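Local coordinates for capsular polysaccharide export system protein KpsC (Thermosulfurimonas dismutans, PDB 6MGD) that probably transfers Kdo to form beta-2,7 linkages in the conserved glycolipid anchor of Gram-negative bacterial capsules, at residues 85-97 with 297-309. Residues are numbered along the deposited sequence; the frame is centred on the assembly and turned at random.
Sequences IPISLVADPIGIY and YPMYVSLIDGNRI
With CG opposite the backbone N in both residues (chi1 -176° in Tyr297, -167° in Asp92), the phenol and the carboxylate swing together, and Tyr297 OH donates to the anti lone pair of Asp92 OD2 at 2.7 Å. The ring and carboxylate planes stand 78° apart. Asp92 OD1 meanwhile accepts from the backbone N of both Ile94 and Gly95, an Asx motif that holds the carboxylate, while OD2 also receives Tyr105 N. Were Asp92 an alanine, Tyr297 OH would probably lose its acceptor and the 92-95 turn the side-chain oxygen that ties it. Val90 CG1 approaches the same ring obliquely, 3.4 Å from Tyr297 CE2, and Tyr97 CD1 lies at its edge. Strand 298-300 is the outermost strand of the mixed six-stranded sheet and runs antiparallel to strand 88-92, in what is probably one of the two Rossmann-like domains of a GT-B glycosyltransferase. Leu89 and Met299 are a hydrogen-bonded pair: Met299 N reaches Leu89 O at 2.6 Å, and Leu89 N returns to Met299 O. On their face, the bent methionine brings CE to 3.7 Å from both Leu89 CD2 and Ala91 CB. Beyond the strands, Val301 N bonds Ile87 O, and the Leu303 side chain crosses that of Ile87 at about a right angle.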
loop_
_atom_site.group_PDB
_atom_site.type_symbol
_atom_site.label_atom_id
_atom_site.label_comp_id
_atom_site.label_asym_id
_atom_site.label_seq_id
_atom_site.Cartn_x
_atom_site.Cartn_y
_atom_site.Cartn_z
ATOM N N ILE A 85 -3.478 11.313 -12.475
ATOM C CA ILE A 85 -2.102 11.807 -12.503
ATOM C C ILE A 85 -1.599 11.821 -11.075
ATOM O O ILE A 85 -2.075 12.641 -10.263
ATOM C CB ILE A 85 -2.008 13.192 -13.162
ATOM C CG1 ILE A 85 -0.639 13.828 -12.897
ATOM C CG2 ILE A 85 -3.167 14.094 -12.731
ATOM C CD1 ILE A 85 0.521 13.070 -13.518
ATOM N N PRO A 86 -0.679 10.937 -10.688
ATOM C CA PRO A 86 -0.382 10.740 -9.268
ATOM C C PRO A 86 0.178 11.996 -8.615
ATOM O O PRO A 86 1.037 12.683 -9.172
ATOM C CB PRO A 86 0.650 9.604 -9.271
ATOM C CG PRO A 86 0.454 8.911 -10.584
ATOM C CD PRO A 86 0.057 9.988 -11.546
ATOM N N ILE A 87 -0.332 12.294 -7.421
ATOM C CA ILE A 87 0.268 13.327 -6.588
ATOM C C ILE A 87 1.335 12.746 -5.670
ATOM O O ILE A 87 2.207 13.488 -5.194
ATOM C CB ILE A 87 -0.808 14.067 -5.772
ATOM C CG1 ILE A 87 -0.281 15.415 -5.278
ATOM C CG2 ILE A 87 -1.275 13.216 -4.597
ATOM C CD1 ILE A 87 -1.339 16.295 -4.652
ATOM N N SER A 88 1.306 11.439 -5.424
ATOM C CA SER A 88 2.263 10.773 -4.555
ATOM C C SER A 88 2.925 9.627 -5.304
ATOM O O SER A 88 2.278 8.929 -6.090
ATOM C CB SER A 88 1.585 10.244 -3.287
ATOM O OG SER A 88 2.543 9.758 -2.363
ATOM N N LEU A 89 4.218 9.441 -5.055
ATOM C CA LEU A 89 4.975 8.340 -5.631
ATOM C C LEU A 89 5.845 7.723 -4.548
ATOM O O LEU A 89 6.362 8.431 -3.678
ATOM C CB LEU A 89 5.847 8.803 -6.806
ATOM C CG LEU A 89 6.588 7.705 -7.570
ATOM C CD1 LEU A 89 5.601 6.797 -8.286
ATOM C CD2 LEU A 89 7.585 8.304 -8.548
ATOM N N VAL A 90 5.997 6.402 -4.602
ATOM C CA VAL A 90 6.829 5.653 -3.667
ATOM C C VAL A 90 8.100 5.228 -4.389
ATOM O O VAL A 90 8.037 4.603 -5.455
ATOM C CB VAL A 90 6.079 4.432 -3.105
ATOM C CG1 VAL A 90 7.061 3.395 -2.592
ATOM C CG2 VAL A 90 5.115 4.861 -2.001
ATOM N N ALA A 91 9.251 5.570 -3.814
ATOM C CA ALA A 91 10.556 5.216 -4.375
ATOM C C ALA A 91 11.353 4.517 -3.281
ATOM O O ALA A 91 11.891 5.168 -2.381
ATOM C CB ALA A 91 11.292 6.445 -4.898
ATOM N N ASP A 92 11.429 3.192 -3.364
ATOM C CA ASP A 92 12.069 2.378 -2.338
ATOM C C ASP A 92 13.405 1.862 -2.858
ATOM O O ASP A 92 13.426 1.090 -3.829
ATOM C CB ASP A 92 11.150 1.219 -1.944
ATOM C CG ASP A 92 11.599 0.502 -0.679
ATOM O OD1 ASP A 92 12.811 0.235 -0.527
ATOM O OD2 ASP A 92 10.728 0.195 0.164
ATOM N N PRO A 93 14.536 2.261 -2.268
ATOM C CA PRO A 93 15.842 1.805 -2.762
ATOM C C PRO A 93 16.309 0.467 -2.211
ATOM O O PRO A 93 17.352 -0.031 -2.658
ATOM C CB PRO A 93 16.780 2.929 -2.300
ATOM C CG PRO A 93 16.167 3.395 -1.023
ATOM C CD PRO A 93 14.669 3.283 -1.214
ATOM N N ILE A 94 15.591 -0.118 -1.259
ATOM C CA ILE A 94 15.968 -1.380 -0.639
ATOM C C ILE A 94 15.045 -2.511 -1.083
ATOM O O ILE A 94 15.504 -3.598 -1.437
ATOM C CB ILE A 94 15.989 -1.252 0.901
ATOM C CG1 ILE A 94 17.033 -0.218 1.331
ATOM C CG2 ILE A 94 16.263 -2.595 1.551
ATOM C CD1 ILE A 94 17.138 -0.037 2.831
ATOM N N GLY A 95 13.737 -2.266 -1.069
ATOM C CA GLY A 95 12.761 -3.239 -1.517
ATOM C C GLY A 95 11.478 -2.577 -1.973
ATOM O O GLY A 95 11.504 -1.697 -2.840
ATOM N N ILE A 96 10.346 -2.993 -1.405
ATOM C CA ILE A 96 9.071 -2.335 -1.656
ATOM C C ILE A 96 8.132 -2.709 -0.519
ATOM O O ILE A 96 8.292 -3.754 0.119
ATOM C CB ILE A 96 8.500 -2.713 -3.047
ATOM C CG1 ILE A 96 7.428 -1.708 -3.476
ATOM C CG2 ILE A 96 7.949 -4.125 -3.047
ATOM C CD1 ILE A 96 7.162 -1.707 -4.960
ATOM N N TYR A 97 7.149 -1.843 -0.260
ATOM C CA TYR A 97 6.396 -1.931 0.989
ATOM C C TYR A 97 5.589 -3.222 1.082
ATOM O O TYR A 97 5.460 -3.795 2.170
ATOM C CB TYR A 97 5.487 -0.707 1.146
ATOM C CG TYR A 97 4.446 -0.529 0.059
ATOM C CD1 TYR A 97 4.699 0.269 -1.051
ATOM C CD2 TYR A 97 3.204 -1.144 0.153
ATOM C CE1 TYR A 97 3.749 0.436 -2.043
ATOM C CE2 TYR A 97 2.248 -0.984 -0.833
ATOM C CZ TYR A 97 2.524 -0.193 -1.927
ATOM O OH TYR A 97 1.569 -0.032 -2.906
ATOM N N TYR A 297 7.919 8.164 3.884
ATOM C CA TYR A 297 8.189 7.156 2.858
ATOM C C TYR A 297 7.881 7.645 1.448
ATOM O O TYR A 297 8.760 7.537 0.576
ATOM C CB TYR A 297 7.431 5.868 3.198
ATOM C CG TYR A 297 7.691 4.700 2.278
ATOM C CD1 TYR A 297 8.981 4.216 2.080
ATOM C CD2 TYR A 297 6.641 4.052 1.639
ATOM C CE1 TYR A 297 9.219 3.133 1.249
ATOM C CE2 TYR A 297 6.868 2.967 0.812
ATOM C CZ TYR A 297 8.158 2.513 0.619
ATOM O OH TYR A 297 8.386 1.436 -0.207
ATOM N N PRO A 298 6.695 8.174 1.139
ATOM C CA PRO A 298 6.395 8.535 -0.247
ATOM C C PRO A 298 6.759 9.978 -0.566
ATOM O O PRO A 298 6.829 10.847 0.306
ATOM C CB PRO A 298 4.874 8.327 -0.340
ATOM C CG PRO A 298 4.383 8.172 1.099
ATOM C CD PRO A 298 5.540 8.464 2.003
ATOM N N MET A 299 7.001 10.215 -1.851
ATOM C CA MET A 299 7.194 11.562 -2.362
ATOM C C MET A 299 5.845 12.195 -2.688
ATOM O O MET A 299 4.841 11.508 -2.890
ATOM C CB MET A 299 8.084 11.548 -3.608
ATOM C CG MET A 299 9.504 11.074 -3.355
ATOM S SD MET A 299 10.493 10.946 -4.861
ATOM C CE MET A 299 9.596 9.677 -5.748
ATOM N N TYR A 300 5.830 13.525 -2.727
ATOM C CA TYR A 300 4.633 14.277 -3.086
ATOM C C TYR A 300 5.032 15.442 -3.977
ATOM O O TYR A 300 5.900 16.239 -3.606
ATOM C CB TYR A 300 3.893 14.791 -1.845
ATOM C CG TYR A 300 3.393 13.711 -0.908
ATOM C CD1 TYR A 300 4.147 13.312 0.189
ATOM C CD2 TYR A 300 2.163 13.098 -1.115
ATOM C CE1 TYR A 300 3.694 12.328 1.051
ATOM C CE2 TYR A 300 1.699 12.113 -0.258
ATOM C CZ TYR A 300 2.470 11.731 0.823
ATOM O OH TYR A 300 2.015 10.749 1.679
ATOM N N VAL A 301 4.403 15.538 -5.145
ATOM C CA VAL A 301 4.639 16.626 -6.088
ATOM C C VAL A 301 3.306 17.290 -6.398
ATOM O O VAL A 301 2.323 16.607 -6.701
ATOM C CB VAL A 301 5.314 16.131 -7.383
ATOM C CG1 VAL A 301 5.245 17.200 -8.466
ATOM C CG2 VAL A 301 6.758 15.744 -7.109
ATOM N N SER A 302 3.277 18.619 -6.319
ATOM C CA SER A 302 2.049 19.367 -6.551
ATOM C C SER A 302 1.537 19.162 -7.971
ATOM O O SER A 302 2.307 19.163 -8.934
ATOM C CB SER A 302 2.287 20.856 -6.297
ATOM O OG SER A 302 1.179 21.626 -6.726
ATOM N N LEU A 303 0.219 18.992 -8.097
ATOM C CA LEU A 303 -0.390 18.864 -9.415
ATOM C C LEU A 303 -0.455 20.193 -10.156
ATOM O O LEU A 303 -0.582 20.195 -11.385
ATOM C CB LEU A 303 -1.801 18.285 -9.294
ATOM C CG LEU A 303 -1.972 16.924 -8.621
ATOM C CD1 LEU A 303 -3.450 16.594 -8.477
ATOM C CD2 LEU A 303 -1.254 15.835 -9.403
ATOM N N ILE A 304 -0.362 21.316 -9.445
ATOM C CA ILE A 304 -0.577 22.626 -10.048
ATOM C C ILE A 304 0.726 23.182 -10.609
ATOM O O ILE A 304 0.804 23.528 -11.793
ATOM C CB ILE A 304 -1.201 23.604 -9.035
ATOM C CG1 ILE A 304 -2.602 23.137 -8.635
ATOM C CG2 ILE A 304 -1.250 25.015 -9.615
ATOM C CD1 ILE A 304 -3.361 24.142 -7.795
ATOM N N ASP A 305 1.757 23.282 -9.764
ATOM C CA ASP A 305 3.024 23.867 -10.182
ATOM C C ASP A 305 4.146 22.857 -10.369
ATOM O O ASP A 305 5.153 23.194 -10.998
ATOM C CB ASP A 305 3.483 24.936 -9.176
ATOM C CG ASP A 305 3.394 24.466 -7.737
ATOM O OD1 ASP A 305 4.077 23.483 -7.378
ATOM O OD2 ASP A 305 2.643 25.091 -6.957
ATOM N N GLY A 306 4.004 21.641 -9.849
ATOM C CA GLY A 306 5.015 20.621 -10.035
ATOM C C GLY A 306 6.141 20.621 -9.027
ATOM O O GLY A 306 7.170 19.980 -9.273
ATOM N N ASN A 307 5.986 21.312 -7.903
ATOM C CA ASN A 307 7.015 21.346 -6.875
ATOM C C ASN A 307 6.751 20.283 -5.813
ATOM O O ASN A 307 5.638 19.772 -5.671
ATOM C CB ASN A 307 7.085 22.728 -6.224
ATOM C CG ASN A 307 7.647 23.783 -7.156
ATOM O OD1 ASN A 307 6.959 24.735 -7.523
ATOM N ND2 ASN A 307 8.907 23.621 -7.540
ATOM N N ARG A 308 7.799 19.953 -5.063
ATOM C CA ARG A 308 7.660 19.017 -3.958
ATOM C C ARG A 308 6.897 19.675 -2.815
ATOM O O ARG A 308 7.207 20.802 -2.413
ATOM C CB ARG A 308 9.034 18.544 -3.481
ATOM C CG ARG A 308 9.729 17.579 -4.435
ATOM C CD ARG A 308 9.132 16.180 -4.350
ATOM N NE ARG A 308 9.442 15.524 -3.083
ATOM C CZ ARG A 308 10.473 14.705 -2.899
ATOM N NH1 ARG A 308 11.295 14.439 -3.906
ATOM N NH2 ARG A 308 10.683 14.150 -1.711
ATOM N N ILE A 309 5.886 18.975 -2.301
ATOM C CA ILE A 309 5.029 19.485 -1.241
ATOM C C ILE A 309 4.919 18.428 -0.149
ATOM O O ILE A 309 5.279 17.265 -0.336
ATOM C CB ILE A 309 3.629 19.877 -1.758
ATOM C CG1 ILE A 309 2.906 18.649 -2.315
ATOM C CG2 ILE A 309 3.733 20.958 -2.820
ATOM C CD1 ILE A 309 1.511 18.941 -2.839
HETATM O O HOH W 1 1.101 8.834 -0.473
#